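Local coordinates for protein putative NADH-depentdent flavin oxidoreductase (Cupriavidus metallidurans, PDB 5OCS) that probably works as an FMN-dependent ene-reductase of the Old Yellow Enzyme family, using NAD(P)H to reduce its substrates, at residues 3-8 against 335-340; 31-36 against 79-84; 184-189 against 234-239; 288-291 against 296-299. All coordinates share one frame; numbering follows the deposited sequence.

Contact 1: 3-8 against 335-340; sequences HLFDPY and WHAAAK
The turn that carries Phe-5 against Ala-337 and Ala-338 is tied at its mouth by a short bond from His-3 N to Asp-6 OD2, 2.8 Å long and nearly straight at 165°. The N-H comes from above the carboxylate plane. Together with the backbone bond from Asp-6 N to His-3 O, it closes a type I turn over His-3 to Asp-6 with Phe-5 on the bend. Across the contact all the work falls to the Phe-5 ring. With CG anti to the carbonyl carbon (chi1 -74°), the benzyl group reaches out of the turn and its far end lies on the helix. Phe-5 CZ approaches Ala-338 CB to 3.6 Å, and that methyl sits over the ring in an off-centre CH-pi contact, 4.1 Å from the centroid. Ala-337 CB instead lies in the ring plane, at the edge, 4.0 Å from Phe-5 CE2. The helix backbone, met obliquely, comes slightly closer still, with Ala-338 N 3.5 Å from Phe-5 CZ. Alanine suits both places, since its small side chain lets the large ring approach the helix backbone. Leu-4 turns inward beside Phe-5 onto Ile-321 and Ile-313. The N-terminal loop is thus set against helix 333-341, touching helix 306-314, strand 320-323 and strand 19-21, while Trp-335, His-336 and Ala-339, turned away from the loop, meet Leu-328 and Tyr-329 of the second subunit.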
loop_
_atom_site.group_PDB
_atom_site.type_symbol
_atom_site.label_atom_id
_atom_site.label_comp_id
_atom_site.label_asym_id
_atom_site.label_seq_id
_atom_site.Cartn_x
_atom_site.Cartn_y
_atom_site.Cartn_z
ATOM N N HIS D 3 -24.216 -12.810 1.469
ATOM C CA HIS D 3 -23.718 -11.443 1.198
ATOM C C HIS D 3 -22.212 -11.427 1.024
ATOM O O HIS D 3 -21.526 -12.311 1.539
ATOM C CB HIS D 3 -24.078 -10.518 2.340
ATOM C CG HIS D 3 -25.543 -10.395 2.513
ATOM N ND1 HIS D 3 -26.315 -9.654 1.651
ATOM C CD2 HIS D 3 -26.394 -11.006 3.362
ATOM C CE1 HIS D 3 -27.583 -9.768 2.003
ATOM N NE2 HIS D 3 -27.656 -10.587 3.035
ATOM N N LEU D 4 -21.720 -10.391 0.338
ATOM C CA LEU D 4 -20.276 -10.221 0.109
ATOM C C LEU D 4 -19.429 -10.292 1.390
ATOM O O LEU D 4 -18.341 -10.908 1.420
ATOM C CB LEU D 4 -20.040 -8.904 -0.595
ATOM C CG LEU D 4 -18.613 -8.677 -1.104
ATOM C CD1 LEU D 4 -18.272 -9.650 -2.209
ATOM C CD2 LEU D 4 -18.498 -7.253 -1.561
ATOM N N PHE D 5 -19.947 -9.648 2.444
ATOM C CA PHE D 5 -19.262 -9.603 3.714
ATOM C C PHE D 5 -19.632 -10.696 4.711
ATOM O O PHE D 5 -19.220 -10.619 5.835
ATOM C CB PHE D 5 -19.319 -8.187 4.321
ATOM C CG PHE D 5 -18.425 -7.238 3.626
ATOM C CD1 PHE D 5 -17.070 -7.212 3.973
ATOM C CD2 PHE D 5 -18.857 -6.460 2.546
ATOM C CE1 PHE D 5 -16.194 -6.393 3.310
ATOM C CE2 PHE D 5 -17.969 -5.611 1.885
ATOM C CZ PHE D 5 -16.632 -5.600 2.263
ATOM N N ASP D 6 -20.261 -11.786 4.270
ATOM C CA ASP D 6 -20.371 -12.969 5.092
ATOM C C ASP D 6 -19.035 -13.660 5.197
ATOM O O ASP D 6 -18.319 -13.782 4.188
ATOM C CB ASP D 6 -21.286 -14.007 4.483
ATOM C CG ASP D 6 -22.720 -13.594 4.445
ATOM O OD1 ASP D 6 -23.118 -12.632 5.108
ATOM O OD2 ASP D 6 -23.446 -14.283 3.716
ATOM N N PRO D 7 -18.701 -14.164 6.397
ATOM C CA PRO D 7 -17.585 -15.097 6.500
ATOM C C PRO D 7 -17.795 -16.294 5.627
ATOM O O PRO D 7 -18.927 -16.653 5.291
ATOM C CB PRO D 7 -17.606 -15.517 7.977
ATOM C CG PRO D 7 -18.226 -14.385 8.662
ATOM C CD PRO D 7 -19.256 -13.833 7.715
ATOM N N TYR D 8 -16.709 -16.917 5.210
ATOM C CA TYR D 8 -16.813 -18.114 4.406
ATOM C C TYR D 8 -15.602 -18.961 4.734
ATOM O O TYR D 8 -14.836 -18.604 5.643
ATOM C CB TYR D 8 -16.924 -17.725 2.932
ATOM C CG TYR D 8 -17.385 -18.822 2.013
ATOM C CD1 TYR D 8 -18.655 -19.374 2.118
ATOM C CD2 TYR D 8 -16.538 -19.324 1.032
ATOM C CE1 TYR D 8 -19.073 -20.376 1.258
ATOM C CE2 TYR D 8 -16.950 -20.340 0.182
ATOM C CZ TYR D 8 -18.215 -20.855 0.300
ATOM O OH TYR D 8 -18.576 -21.867 -0.570
ATOM N N TRP D 335 -12.375 -1.957 2.007
ATOM C CA TRP D 335 -12.886 -0.926 2.948
ATOM C C TRP D 335 -14.057 -0.089 2.333
ATOM O O TRP D 335 -15.116 0.170 2.959
ATOM C CB TRP D 335 -11.814 0.066 3.314
ATOM C CG TRP D 335 -10.578 -0.457 3.969
ATOM C CD1 TRP D 335 -10.192 -1.750 4.154
ATOM C CD2 TRP D 335 -9.516 0.365 4.464
ATOM N NE1 TRP D 335 -8.965 -1.783 4.792
ATOM C CE2 TRP D 335 -8.547 -0.490 5.005
ATOM C CE3 TRP D 335 -9.332 1.755 4.547
ATOM C CZ2 TRP D 335 -7.359 0.005 5.577
ATOM C CZ3 TRP D 335 -8.174 2.234 5.107
ATOM C CH2 TRP D 335 -7.203 1.356 5.618
ATOM N N HIS D 336 -13.850 0.313 1.089
ATOM C CA HIS D 336 -14.801 1.152 0.354
ATOM C C HIS D 336 -16.077 0.393 0.084
ATOM O O HIS D 336 -17.174 0.988 0.257
ATOM C CB HIS D 336 -14.162 1.719 -0.879
ATOM C CG HIS D 336 -12.971 2.547 -0.566
ATOM N ND1 HIS D 336 -11.919 2.706 -1.439
ATOM C CD2 HIS D 336 -12.617 3.174 0.579
ATOM C CE1 HIS D 336 -10.997 3.471 -0.872
ATOM N NE2 HIS D 336 -11.408 3.778 0.354
ATOM N N ALA D 337 -15.944 -0.911 -0.203
ATOM C CA ALA D 337 -17.118 -1.767 -0.356
ATOM C C ALA D 337 -17.918 -1.947 0.948
ATOM O O ALA D 337 -19.186 -1.906 0.961
ATOM C CB ALA D 337 -16.761 -3.123 -0.979
ATOM N N ALA D 338 -17.198 -2.166 2.040
ATOM C CA ALA D 338 -17.808 -2.329 3.339
ATOM C C ALA D 338 -18.565 -1.064 3.728
ATOM O O ALA D 338 -19.723 -1.173 4.228
ATOM C CB ALA D 338 -16.755 -2.669 4.383
ATOM N N ALA D 339 -18.000 0.097 3.447
ATOM C CA ALA D 339 -18.690 1.365 3.725
ATOM C C ALA D 339 -19.998 1.444 2.925
ATOM O O ALA D 339 -21.004 1.912 3.452
ATOM C CB ALA D 339 -17.814 2.554 3.400
ATOM N N LYS D 340 -19.973 1.020 1.666
ATOM C CA LYS D 340 -21.196 1.097 0.833
ATOM C C LYS D 340 -22.246 0.102 1.291
ATOM O O LYS D 340 -23.429 0.375 1.190
ATOM C CB LYS D 340 -20.892 0.845 -0.654
ATOM C CG LYS D 340 -20.360 2.032 -1.482
ATOM C CD LYS D 340 -19.469 1.509 -2.621
ATOM C CE LYS D 340 -19.544 2.242 -3.966
ATOM N NZ LYS D 340 -18.912 1.395 -5.056
#

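Contact 2: 31-36 against 79-84; sequences EGNATD and EAALGR
An extended piece of loop passes close to one side of helix 76-92, bringing Ala-34 CA within 5.2 Å of Ala-81 CA, a close approach that the small alanine side chains, facing each other, make easy. The two methyl groups meet, Ala-34 CB to Ala-81 CB, at 4.1 Å. Neither stops there: Ala-81 CB presses on the loop backbone, 3.5 Å from Ala-34 O, and Ala-34 CB rests above the helix backbone, 3.9 Å from Ala-81 O. Alanine on both sides therefore makes this a backbone-to-backbone approach padded by one methyl from each partner. Asn-33 adds its CB, 3.9 Å from Ala-81 CB. Its amide serves another purpose, for with CG anti to the carbonyl carbon (chi1 -61°), OD1 accepts a bond from Asn-78 ND2 earlier in the same helix. Arg-84 folds back along that helix, one face of its guanidinium lying over Ala-81 CA. Past the contact Thr-35 is the N-cap of helix 36-46, its OG1 making a weak bond to Trp-37 N, and the carboxylate of Asp-36 bonds His-92 and Asn-91 of the second subunit. The arrangement belongs to the TIM barrel of the Old Yellow Enzymes: the loop after strand 19-21, which also carries the FMN-binding residues Pro-23 and Cys-25, packs on the helix that follows the next strand, 52-59.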
loop_
_atom_site.group_PDB
_atom_site.type_symbol
_atom_site.label_atom_id
_atom_site.label_comp_id
_atom_site.label_asym_id
_atom_site.label_seq_id
_atom_site.Cartn_x
_atom_site.Cartn_y
_atom_site.Cartn_z
ATOM N N GLU D 31 15.505 -13.707 -11.103
ATOM C CA GLU D 31 15.768 -15.130 -11.077
ATOM C C GLU D 31 14.799 -15.876 -10.113
ATOM O O GLU D 31 15.194 -16.785 -9.347
ATOM C CB GLU D 31 17.233 -15.391 -10.743
ATOM C CG GLU D 31 18.193 -14.687 -11.708
ATOM C CD GLU D 31 18.234 -15.283 -13.128
ATOM O OE1 GLU D 31 17.456 -16.210 -13.493
ATOM O OE2 GLU D 31 19.088 -14.817 -13.920
ATOM N N GLY D 32 13.543 -15.432 -10.156
ATOM C CA GLY D 32 12.436 -16.051 -9.417
ATOM C C GLY D 32 12.305 -15.441 -8.030
ATOM O O GLY D 32 11.311 -15.652 -7.355
ATOM N N ASN D 33 13.308 -14.691 -7.590
ATOM C CA ASN D 33 13.300 -14.129 -6.256
ATOM C C ASN D 33 12.439 -12.880 -6.092
ATOM O O ASN D 33 12.601 -11.890 -6.813
ATOM C CB ASN D 33 14.734 -13.756 -5.822
ATOM C CG ASN D 33 15.663 -14.934 -5.789
ATOM O OD1 ASN D 33 15.321 -16.004 -5.340
ATOM N ND2 ASN D 33 16.860 -14.724 -6.257
ATOM N N ALA D 34 11.568 -12.914 -5.097
ATOM C CA ALA D 34 10.830 -11.741 -4.709
ATOM C C ALA D 34 11.782 -10.621 -4.356
ATOM O O ALA D 34 12.885 -10.852 -3.840
ATOM C CB ALA D 34 9.905 -12.038 -3.531
ATOM N N THR D 35 11.342 -9.406 -4.633
ATOM C CA THR D 35 12.134 -8.183 -4.413
ATOM C C THR D 35 11.395 -7.259 -3.466
ATOM O O THR D 35 10.323 -7.586 -2.966
ATOM C CB THR D 35 12.415 -7.456 -5.736
ATOM O OG1 THR D 35 11.165 -7.003 -6.305
ATOM C CG2 THR D 35 13.090 -8.387 -6.720
ATOM N N ASP D 36 11.958 -6.088 -3.247
ATOM C CA ASP D 36 11.308 -5.095 -2.407
ATOM C C ASP D 36 9.921 -4.738 -2.931
ATOM O O ASP D 36 9.019 -4.435 -2.142
ATOM C CB ASP D 36 12.166 -3.828 -2.215
ATOM C CG ASP D 36 12.632 -3.130 -3.539
ATOM O OD1 ASP D 36 12.204 -3.461 -4.704
ATOM O OD2 ASP D 36 13.490 -2.178 -3.419
ATOM N N GLU D 79 12.664 -19.365 -2.197
ATOM C CA GLU D 79 11.915 -19.645 -0.953
ATOM C C GLU D 79 12.222 -18.614 0.126
ATOM O O GLU D 79 11.310 -18.052 0.731
ATOM C CB GLU D 79 12.158 -21.056 -0.431
ATOM C CG GLU D 79 11.264 -21.445 0.758
ATOM C CD GLU D 79 11.456 -22.900 1.142
ATOM O OE1 GLU D 79 12.013 -23.708 0.314
ATOM O OE2 GLU D 79 11.081 -23.241 2.289
ATOM N N ALA D 80 13.495 -18.359 0.358
ATOM C CA ALA D 80 13.904 -17.345 1.322
ATOM C C ALA D 80 13.366 -15.947 1.003
ATOM O O ALA D 80 12.910 -15.264 1.903
ATOM C CB ALA D 80 15.436 -17.276 1.474
ATOM N N ALA D 81 13.437 -15.533 -0.258
ATOM C CA ALA D 81 12.965 -14.193 -0.686
ATOM C C ALA D 81 11.466 -14.034 -0.460
ATOM O O ALA D 81 11.002 -13.037 0.087
ATOM C CB ALA D 81 13.310 -13.931 -2.152
ATOM N N LEU D 82 10.711 -15.046 -0.820
ATOM C CA LEU D 82 9.264 -15.002 -0.540
ATOM C C LEU D 82 8.947 -15.055 0.965
ATOM O O LEU D 82 8.046 -14.355 1.445
ATOM C CB LEU D 82 8.549 -16.105 -1.321
ATOM C CG LEU D 82 7.026 -16.093 -1.362
ATOM C CD1 LEU D 82 6.441 -14.773 -1.824
ATOM C CD2 LEU D 82 6.560 -17.229 -2.263
ATOM N N GLY D 83 9.719 -15.845 1.710
ATOM C CA GLY D 83 9.584 -15.947 3.163
ATOM C C GLY D 83 9.760 -14.599 3.848
ATOM O O GLY D 83 9.022 -14.306 4.830
ATOM N N ARG D 84 10.683 -13.765 3.345
ATOM C CA ARG D 84 10.866 -12.413 3.921
ATOM C C ARG D 84 9.613 -11.560 3.767
ATOM O O ARG D 84 9.173 -10.900 4.710
ATOM C CB ARG D 84 12.049 -11.696 3.309
ATOM C CG ARG D 84 13.389 -12.264 3.763
ATOM C CD ARG D 84 14.582 -11.369 3.318
ATOM N NE ARG D 84 14.974 -11.605 1.929
ATOM C CZ ARG D 84 15.750 -12.620 1.497
ATOM N NH1 ARG D 84 16.011 -12.727 0.204
ATOM N NH2 ARG D 84 16.252 -13.541 2.335
#

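Contact 3: 184-189 against 234-239; sequences LLHQFL and ATDWVP
His-186 and Asp-236 join two neighbouring beta-to-alpha loops of the TIM barrel: the short helix 184-189 follows strand 175-179, and segment 234-239 follows strand 228-233. Both lie beyond the C-terminal ends of their strands, the side where the cofactor site of this fold is found, and the His-186 side chain is about 9 Å from that of Arg-231, an FMN-binding residue.

The polar link between them is single and weak. His-186 NE2 donates to Asp-236 OD1 over 3.2 Å, at a bent angle of 134°. The oxygen stands at the ring edge near its plane, and ring and carboxylate planes are only 25° apart, yet it is displaced toward CE1, and the two side chains slide past each other in opposite directions. With CG anti to the backbone N (chi1 -169°), the imidazole leaves the helix toward the loop. Histidine suits the place because its donor stands at the far end of a flat ring, able to span backbones whose nearest CA atoms, those of His-186 and Asp-236, are 10.2 Å apart.

Aromatic packing adds to this link, since the His-186 ring also meets that of Trp-242 with the planes steeply inclined.

Bonds within the loop hold the acceptor. Asp-236 OD2, the oxygen that His-186 does not use, receives Trp-242 N, so the carboxylate connects helix and loop. The preceding side chain fixes the following peptide: Thr-235 OG1 donates to Asp-236 O at 2.8 Å, in the carbonyl plane and on a lone pair.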
loop_
_atom_site.group_PDB
_atom_site.type_symbol
_atom_site.label_atom_id
_atom_site.label_comp_id
_atom_site.label_asym_id
_atom_site.label_seq_id
_atom_site.Cartn_x
_atom_site.Cartn_y
_atom_site.Cartn_z
ATOM N N LEU D 184 0.313 -23.909 -19.390
ATOM C CA LEU D 184 0.616 -25.299 -19.718
ATOM C C LEU D 184 -0.562 -26.262 -19.571
ATOM O O LEU D 184 -0.869 -27.091 -20.478
ATOM C CB LEU D 184 1.801 -25.799 -18.886
ATOM C CG LEU D 184 2.142 -27.257 -19.157
ATOM C CD1 LEU D 184 2.768 -27.374 -20.522
ATOM C CD2 LEU D 184 2.952 -27.914 -18.030
ATOM N N LEU D 185 -1.210 -26.207 -18.410
ATOM C CA LEU D 185 -2.324 -27.103 -18.162
ATOM C C LEU D 185 -3.486 -26.886 -19.132
ATOM O O LEU D 185 -4.050 -27.845 -19.666
ATOM C CB LEU D 185 -2.749 -27.065 -16.728
ATOM C CG LEU D 185 -2.028 -28.048 -15.845
ATOM C CD1 LEU D 185 -0.524 -28.119 -16.007
ATOM C CD2 LEU D 185 -2.392 -27.830 -14.391
ATOM N N HIS D 186 -3.779 -25.623 -19.426
ATOM C CA HIS D 186 -4.830 -25.282 -20.386
ATOM C C HIS D 186 -4.459 -25.827 -21.815
ATOM O O HIS D 186 -5.334 -26.289 -22.559
ATOM C CB HIS D 186 -5.019 -23.772 -20.374
ATOM C CG HIS D 186 -6.227 -23.283 -21.113
ATOM N ND1 HIS D 186 -6.672 -21.980 -21.002
ATOM C CD2 HIS D 186 -7.083 -23.892 -21.964
ATOM C CE1 HIS D 186 -7.740 -21.805 -21.756
ATOM N NE2 HIS D 186 -8.010 -22.951 -22.355
ATOM N N GLN D 187 -3.165 -25.784 -22.151
ATOM C CA GLN D 187 -2.667 -26.308 -23.413
ATOM C C GLN D 187 -2.994 -27.792 -23.523
ATOM O O GLN D 187 -3.334 -28.235 -24.601
ATOM C CB GLN D 187 -1.167 -26.102 -23.579
ATOM C CG GLN D 187 -0.809 -24.640 -23.763
ATOM C CD GLN D 187 0.614 -24.282 -23.369
ATOM O OE1 GLN D 187 1.539 -25.070 -23.580
ATOM N NE2 GLN D 187 0.811 -23.046 -22.856
ATOM N N PHE D 188 -2.865 -28.545 -22.434
ATOM C CA PHE D 188 -3.251 -29.946 -22.433
ATOM C C PHE D 188 -4.755 -30.098 -22.566
ATOM O O PHE D 188 -5.225 -31.001 -23.291
ATOM C CB PHE D 188 -2.753 -30.697 -21.202
ATOM C CG PHE D 188 -1.361 -31.248 -21.343
ATOM C CD1 PHE D 188 -0.250 -30.462 -21.056
ATOM C CD2 PHE D 188 -1.138 -32.569 -21.729
ATOM C CE1 PHE D 188 1.030 -30.972 -21.143
ATOM C CE2 PHE D 188 0.128 -33.080 -21.805
ATOM C CZ PHE D 188 1.234 -32.289 -21.533
ATOM N N LEU D 189 -5.516 -29.246 -21.878
ATOM C CA LEU D 189 -6.965 -29.325 -21.918
ATOM C C LEU D 189 -7.519 -29.093 -23.330
ATOM O O LEU D 189 -8.548 -29.654 -23.687
ATOM C CB LEU D 189 -7.637 -28.338 -20.976
ATOM C CG LEU D 189 -7.344 -28.619 -19.491
ATOM C CD1 LEU D 189 -7.823 -27.467 -18.649
ATOM C CD2 LEU D 189 -8.001 -29.902 -19.020
ATOM N N ALA D 234 -13.491 -20.766 -18.201
ATOM C CA ALA D 234 -14.847 -21.269 -18.461
ATOM C C ALA D 234 -14.971 -21.873 -19.847
ATOM O O ALA D 234 -15.629 -22.909 -20.016
ATOM C CB ALA D 234 -15.857 -20.160 -18.293
ATOM N N THR D 235 -14.393 -21.177 -20.827
ATOM C CA THR D 235 -14.477 -21.570 -22.227
ATOM C C THR D 235 -13.480 -20.763 -23.074
ATOM O O THR D 235 -13.110 -19.640 -22.715
ATOM C CB THR D 235 -15.920 -21.384 -22.785
ATOM O OG1 THR D 235 -15.986 -21.834 -24.157
ATOM C CG2 THR D 235 -16.392 -19.924 -22.728
ATOM N N ASP D 236 -13.074 -21.333 -24.201
ATOM C CA ASP D 236 -12.423 -20.586 -25.267
ATOM C C ASP D 236 -13.485 -19.775 -26.024
ATOM O O ASP D 236 -14.698 -20.069 -25.979
ATOM C CB ASP D 236 -11.650 -21.497 -26.236
ATOM C CG ASP D 236 -10.440 -22.176 -25.603
ATOM O OD1 ASP D 236 -9.963 -21.757 -24.535
ATOM O OD2 ASP D 236 -9.966 -23.148 -26.196
ATOM N N TRP D 237 -13.010 -18.743 -26.710
ATOM C CA TRP D 237 -13.846 -17.877 -27.546
ATOM C C TRP D 237 -14.036 -18.554 -28.937
ATOM O O TRP D 237 -14.972 -18.257 -29.671
ATOM C CB TRP D 237 -13.149 -16.487 -27.589
ATOM C CG TRP D 237 -13.615 -15.490 -28.574
ATOM C CD1 TRP D 237 -14.644 -14.582 -28.426
ATOM C CD2 TRP D 237 -13.028 -15.219 -29.856
ATOM N NE1 TRP D 237 -14.761 -13.798 -29.558
ATOM C CE2 TRP D 237 -13.783 -14.167 -30.452
ATOM C CE3 TRP D 237 -11.953 -15.776 -30.571
ATOM C CZ2 TRP D 237 -13.488 -13.658 -31.736
ATOM C CZ3 TRP D 237 -11.657 -15.271 -31.858
ATOM C CH2 TRP D 237 -12.430 -14.226 -32.424
ATOM N N VAL D 238 -13.138 -19.481 -29.281
ATOM C CA VAL D 238 -13.130 -20.159 -30.573
ATOM C C VAL D 238 -13.757 -21.542 -30.455
ATOM O O VAL D 238 -13.787 -22.094 -29.373
ATOM C CB VAL D 238 -11.687 -20.272 -31.167
ATOM C CG1 VAL D 238 -11.191 -18.894 -31.598
ATOM C CG2 VAL D 238 -10.691 -20.904 -30.198
ATOM N N PRO D 239 -14.261 -22.101 -31.570
ATOM C CA PRO D 239 -14.781 -23.463 -31.557
ATOM C C PRO D 239 -13.684 -24.521 -31.518
ATOM O O PRO D 239 -12.521 -24.229 -31.797
ATOM C CB PRO D 239 -15.506 -23.550 -32.902
ATOM C CG PRO D 239 -14.651 -22.698 -33.795
ATOM C CD PRO D 239 -14.334 -21.515 -32.932
#

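Contact 4: 288-291 against 296-299; sequences RVKA and PTMA
No ring or other flat side-chain group bridges Lys-290 and Thr-297; there are no faces or edges to match, and the meeting is between a threonine branch and the base of a lysine. Thr-297 OG1 sits 3.4 Å from Lys-290 CA and 3.6 Å from Lys-290 CB. Beside it, Thr-297 CB lies 3.9 Å from Lys-290 CB, and the methyl CG2 flanks the same atom more loosely. The side chains run at a slant to one another. The lysine chain starts out trans to N (chi1 -180°) and leads away from the strand, so that only its first carbons stay against Thr-297. Its NZ ends in a salt bridge with Asp-319. Val-289, the preceding helix residue, with its side chain toward the strand, adds a looser contact and packs on Val-262 of strand 262-265 and on Thr-247 of helix 244-256.

The geometry is that of the return half of a beta-alpha-beta crossover in the TIM barrel: strand 262-265 leads to helix 284-293, and a short loop then enters strand 297-300 beside it. Threonine suits this first strand position, since its beta-branched side chain is at home in a strand and its hydroxyl can serve the loop just before it. Thr-297 OG1 is in fact hydrogen-bonded to Leu-295 O, while Thr-297 N is held by Asp-319 OD2. The chemistry is therefore divided. Across the contact there is van der Waals packing without a hydrogen bond, and the polar ends find their partners beyond it, with Asp-319 serving both the strand's amide and the helix's lysine.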
loop_
_atom_site.group_PDB
_atom_site.type_symbol
_atom_site.label_atom_id
_atom_site.label_comp_id
_atom_site.label_asym_id
_atom_site.label_seq_id
_atom_site.Cartn_x
_atom_site.Cartn_y
_atom_site.Cartn_z
ATOM N N ARG D 288 -23.187 -21.406 -13.512
ATOM C CA ARG D 288 -23.534 -22.739 -13.925
ATOM C C ARG D 288 -22.646 -23.767 -13.252
ATOM O O ARG D 288 -23.131 -24.788 -12.823
ATOM C CB ARG D 288 -23.432 -22.875 -15.425
ATOM C CG ARG D 288 -23.862 -24.254 -15.909
ATOM C CD ARG D 288 -23.889 -24.231 -17.407
ATOM N NE ARG D 288 -24.088 -25.562 -17.961
ATOM C CZ ARG D 288 -24.023 -25.833 -19.256
ATOM N NH1 ARG D 288 -23.788 -24.858 -20.120
ATOM N NH2 ARG D 288 -24.198 -27.081 -19.675
ATOM N N VAL D 289 -21.343 -23.501 -13.138
ATOM C CA VAL D 289 -20.450 -24.459 -12.484
ATOM C C VAL D 289 -20.829 -24.663 -11.008
ATOM O O VAL D 289 -20.774 -25.777 -10.501
ATOM C CB VAL D 289 -18.966 -24.044 -12.611
ATOM C CG1 VAL D 289 -18.039 -24.866 -11.729
ATOM C CG2 VAL D 289 -18.504 -24.152 -14.058
ATOM N N LYS D 290 -21.183 -23.569 -10.341
ATOM C CA LYS D 290 -21.676 -23.610 -8.973
ATOM C C LYS D 290 -22.937 -24.494 -8.852
ATOM O O LYS D 290 -23.005 -25.374 -7.994
ATOM C CB LYS D 290 -21.983 -22.206 -8.495
ATOM C CG LYS D 290 -22.513 -22.124 -7.057
ATOM C CD LYS D 290 -22.559 -20.694 -6.532
ATOM C CE LYS D 290 -23.638 -20.492 -5.453
ATOM N NZ LYS D 290 -23.378 -21.373 -4.286
ATOM N N ALA D 291 -23.920 -24.209 -9.699
ATOM C CA ALA D 291 -25.199 -24.896 -9.628
ATOM C C ALA D 291 -25.047 -26.377 -9.907
ATOM O O ALA D 291 -25.646 -27.183 -9.201
ATOM C CB ALA D 291 -26.187 -24.283 -10.590
ATOM N N PRO D 296 -17.292 -25.139 -3.701
ATOM C CA PRO D 296 -17.106 -23.698 -3.509
ATOM C C PRO D 296 -16.550 -23.078 -4.808
ATOM O O PRO D 296 -15.557 -23.587 -5.338
ATOM C CB PRO D 296 -16.066 -23.648 -2.383
ATOM C CG PRO D 296 -16.381 -24.848 -1.576
ATOM C CD PRO D 296 -16.754 -25.909 -2.564
ATOM N N THR D 297 -17.230 -22.076 -5.333
ATOM C CA THR D 297 -16.966 -21.590 -6.666
ATOM C C THR D 297 -16.499 -20.169 -6.537
ATOM O O THR D 297 -17.246 -19.283 -6.122
ATOM C CB THR D 297 -18.222 -21.681 -7.537
ATOM O OG1 THR D 297 -18.622 -23.054 -7.578
ATOM C CG2 THR D 297 -17.962 -21.170 -8.915
ATOM N N MET D 298 -15.247 -19.943 -6.884
ATOM C CA MET D 298 -14.723 -18.591 -6.947
ATOM C C MET D 298 -14.866 -18.101 -8.376
ATOM O O MET D 298 -14.541 -18.826 -9.266
ATOM C CB MET D 298 -13.231 -18.528 -6.592
ATOM C CG MET D 298 -12.784 -19.294 -5.384
ATOM S SD MET D 298 -11.012 -18.863 -5.066
ATOM C CE MET D 298 -10.636 -20.013 -3.746
ATOM N N ALA D 299 -15.361 -16.902 -8.586
ATOM C CA ALA D 299 -15.527 -16.360 -9.902
ATOM C C ALA D 299 -14.669 -15.119 -10.065
ATOM O O ALA D 299 -14.681 -14.229 -9.206
ATOM C CB ALA D 299 -16.965 -15.989 -10.129
#

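How the contacts relate
All four contacts belong to one TIM barrel, but differ in burial and in the parts they join. Contact 4 is buried and local, joining a helix to the strand that follows it. Contact 1, also buried, closes the chain from near its start to helix 333-341, and the other three are nested inside that loop; it touches contact 4 where Tyr-8 OH meets Pro-296 CB at 3.6 Å. Contacts 2 and 3 are partly buried, link beta-to-alpha loops to helices and lie on opposite sides of the chain's centre. Contacts 1, 2 and 4 rest on apolar or close van der Waals packing, whereas contact 3 alone has a hydrogen bond across it. Contacts 1 and 2 also approach the second subunit.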